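Local coordinates for protein antibiotic biosynthesis monooxygenase (Rhodospirillum rubrum, PDB 4HL9) that probably acts as a monooxygenase of the antibiotic biosynthesis monooxygenase family, a small alpha-beta protein assembled as a dimer, at residues M23-I27 with E76-R81. Residues are numbered along the deposited sequence; the frame is centred on the assembly and turned at random.
Sequences MLKVI and EEWPDR
Selenomethionine Met23 lies across the carboxylate end of Glu77: with CG set between its own backbone N and carbonyl carbon (chi1 59°) and the chain bent at chi2, Met23 CG lies 3.1 Å and Met23 SE 3.2 Å from Glu77 OE2. Phe63 of the second subunit also packs on Met23. Leu24 pairs with Trp78 through two nearly straight backbone bonds, Leu24 N to Trp78 O and Trp78 N to Leu24 O, both 2.8 Å. Leu24 CD2 rests against the backbone of Arg81, 3.8 Å from Arg81 N, where helix 81-86 begins; Asp80 caps that helix through Ala83 N, and Leu84 covers Leu24. Lys25 faces Glu77 in a non-hydrogen-bonded antiparallel pair. Bent at chi2 (73°), the lysine chain passes by Glu76 O and ends with Lys25 NZ 3.7 Å from Glu77 OE1, a long salt bridge. Val26 pairs with Glu76, accepting from Glu76 N in the carbonyl plane and donating to Glu76 O from above that carbonyl's plane. Val26 CG2 meets the Trp78 ring at its edge, 3.9 Å from Trp78 CD1, while CG1 lies by the Glu76 carboxylate. The two central strands of the four-stranded antiparallel ferredoxin-like sheet are thus joined, Leu24, Val26, Glu76 and Trp78 sharing a face on which Leu84 of helix 81-86 packs. There Trp78 NE1 donates to the anti lone pair of Glu76 OE1 (2.8 Å), nearly in the indole plane. This bond gives two buried polar groups a partner and holds carboxylate against indole, whereas the lysine-glutamate pair on the other face is a looser electrostatic tie.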
loop_
_atom_site.group_PDB
_atom_site.type_symbol
_atom_site.label_atom_id
_atom_site.label_comp_id
_atom_site.label_asym_id
_atom_site.label_seq_id
_atom_site.Cartn_x
_atom_site.Cartn_y
_atom_site.Cartn_z
HETATM N N MSE A 23 5.377 -14.175 -5.228
HETATM C CA MSE A 23 4.028 -13.530 -5.370
HETATM C C MSE A 23 4.071 -12.076 -5.858
HETATM O O MSE A 23 5.104 -11.417 -5.835
HETATM C CB MSE A 23 3.214 -13.651 -4.073
HETATM C CG MSE A 23 3.849 -13.033 -2.841
HETATM SE SE MSE A 23 3.689 -11.065 -2.682
HETATM C CE MSE A 23 4.684 -10.898 -0.987
ATOM N N LEU A 24 2.922 -11.585 -6.306
ATOM C CA LEU A 24 2.819 -10.234 -6.800
ATOM C C LEU A 24 1.985 -9.469 -5.780
ATOM O O LEU A 24 0.886 -9.907 -5.447
ATOM C CB LEU A 24 2.092 -10.251 -8.136
ATOM C CG LEU A 24 1.842 -8.938 -8.859
ATOM C CD1 LEU A 24 3.153 -8.270 -9.189
ATOM C CD2 LEU A 24 0.993 -9.188 -10.108
ATOM N N LYS A 25 2.514 -8.346 -5.310
ATOM C CA LYS A 25 1.780 -7.472 -4.375
ATOM C C LYS A 25 1.314 -6.258 -5.159
ATOM O O LYS A 25 2.064 -5.741 -5.963
ATOM C CB LYS A 25 2.711 -7.039 -3.237
ATOM C CG LYS A 25 1.998 -6.563 -1.941
ATOM C CD LYS A 25 1.370 -7.760 -1.178
ATOM C CE LYS A 25 0.761 -7.255 0.127
ATOM N NZ LYS A 25 0.412 -8.379 1.018
ATOM N N VAL A 26 0.081 -5.804 -4.927
ATOM C CA VAL A 26 -0.445 -4.638 -5.633
ATOM C C VAL A 26 -1.029 -3.658 -4.620
ATOM O O VAL A 26 -1.681 -4.076 -3.702
ATOM C CB VAL A 26 -1.571 -5.035 -6.617
ATOM C CG1 VAL A 26 -2.176 -3.812 -7.305
ATOM C CG2 VAL A 26 -1.059 -6.051 -7.647
ATOM N N ILE A 27 -0.732 -2.376 -4.791
ATOM C CA ILE A 27 -1.518 -1.317 -4.154
ATOM C C ILE A 27 -2.175 -0.484 -5.258
ATOM O O ILE A 27 -1.511 -0.083 -6.210
ATOM C CB ILE A 27 -0.644 -0.433 -3.257
ATOM C CG1 ILE A 27 -0.105 -1.267 -2.095
ATOM C CG2 ILE A 27 -1.469 0.802 -2.715
ATOM C CD1 ILE A 27 1.047 -0.569 -1.355
ATOM N N GLU A 76 -3.399 -5.892 -2.287
ATOM C CA GLU A 76 -3.756 -7.160 -2.909
ATOM C C GLU A 76 -2.506 -8.029 -3.000
ATOM O O GLU A 76 -1.387 -7.531 -3.075
ATOM C CB GLU A 76 -4.363 -6.948 -4.321
ATOM C CG GLU A 76 -5.069 -5.581 -4.571
ATOM C CD GLU A 76 -5.517 -5.333 -6.049
ATOM O OE1 GLU A 76 -5.261 -6.177 -6.944
ATOM O OE2 GLU A 76 -6.169 -4.283 -6.309
ATOM N N GLU A 77 -2.722 -9.335 -2.975
ATOM C CA GLU A 77 -1.646 -10.271 -3.218
ATOM C C GLU A 77 -2.175 -11.306 -4.205
ATOM O O GLU A 77 -3.273 -11.863 -4.022
ATOM C CB GLU A 77 -1.186 -10.894 -1.890
ATOM C CG GLU A 77 0.059 -11.739 -1.967
ATOM C CD GLU A 77 0.626 -12.073 -0.592
ATOM O OE1 GLU A 77 -0.108 -11.980 0.421
ATOM O OE2 GLU A 77 1.810 -12.449 -0.525
ATOM N N TRP A 78 -1.407 -11.511 -5.268
ATOM C CA TRP A 78 -1.735 -12.468 -6.322
ATOM C C TRP A 78 -0.552 -13.446 -6.508
ATOM O O TRP A 78 0.584 -13.074 -6.231
ATOM C CB TRP A 78 -2.021 -11.716 -7.624
ATOM C CG TRP A 78 -3.162 -10.741 -7.477
ATOM C CD1 TRP A 78 -3.068 -9.403 -7.241
ATOM C CD2 TRP A 78 -4.553 -11.045 -7.537
ATOM N NE1 TRP A 78 -4.324 -8.842 -7.155
ATOM C CE2 TRP A 78 -5.257 -9.831 -7.323
ATOM C CE3 TRP A 78 -5.281 -12.225 -7.738
ATOM C CZ2 TRP A 78 -6.651 -9.762 -7.319
ATOM C CZ3 TRP A 78 -6.677 -12.164 -7.746
ATOM C CH2 TRP A 78 -7.347 -10.931 -7.518
ATOM N N PRO A 79 -0.815 -14.683 -6.994
ATOM C CA PRO A 79 0.302 -15.618 -7.330
ATOM C C PRO A 79 1.268 -15.070 -8.392
ATOM O O PRO A 79 2.492 -15.255 -8.291
ATOM C CB PRO A 79 -0.428 -16.850 -7.902
ATOM C CG PRO A 79 -1.803 -16.762 -7.404
ATOM C CD PRO A 79 -2.128 -15.330 -7.124
ATOM N N ASP A 80 0.717 -14.408 -9.408
ATOM C CA ASP A 80 1.504 -13.820 -10.477
ATOM C C ASP A 80 0.630 -12.857 -11.264
ATOM O O ASP A 80 -0.547 -12.691 -10.955
ATOM C CB ASP A 80 2.103 -14.915 -11.415
ATOM C CG ASP A 80 1.042 -15.823 -12.039
ATOM O OD1 ASP A 80 -0.176 -15.626 -11.824
ATOM O OD2 ASP A 80 1.445 -16.760 -12.769
ATOM N N ARG A 81 1.224 -12.256 -12.286
ATOM C CA ARG A 81 0.557 -11.337 -13.176
ATOM C C ARG A 81 -0.643 -11.928 -13.917
ATOM O O ARG A 81 -1.656 -11.253 -14.101
ATOM C CB ARG A 81 1.573 -10.780 -14.164
ATOM C CG ARG A 81 1.018 -9.710 -15.076
ATOM C CD ARG A 81 0.320 -8.601 -14.281
ATOM N NE ARG A 81 -0.391 -7.675 -15.156
ATOM C CZ ARG A 81 0.195 -6.682 -15.819
ATOM N NH1 ARG A 81 1.499 -6.489 -15.710
ATOM N NH2 ARG A 81 -0.528 -5.886 -16.594
#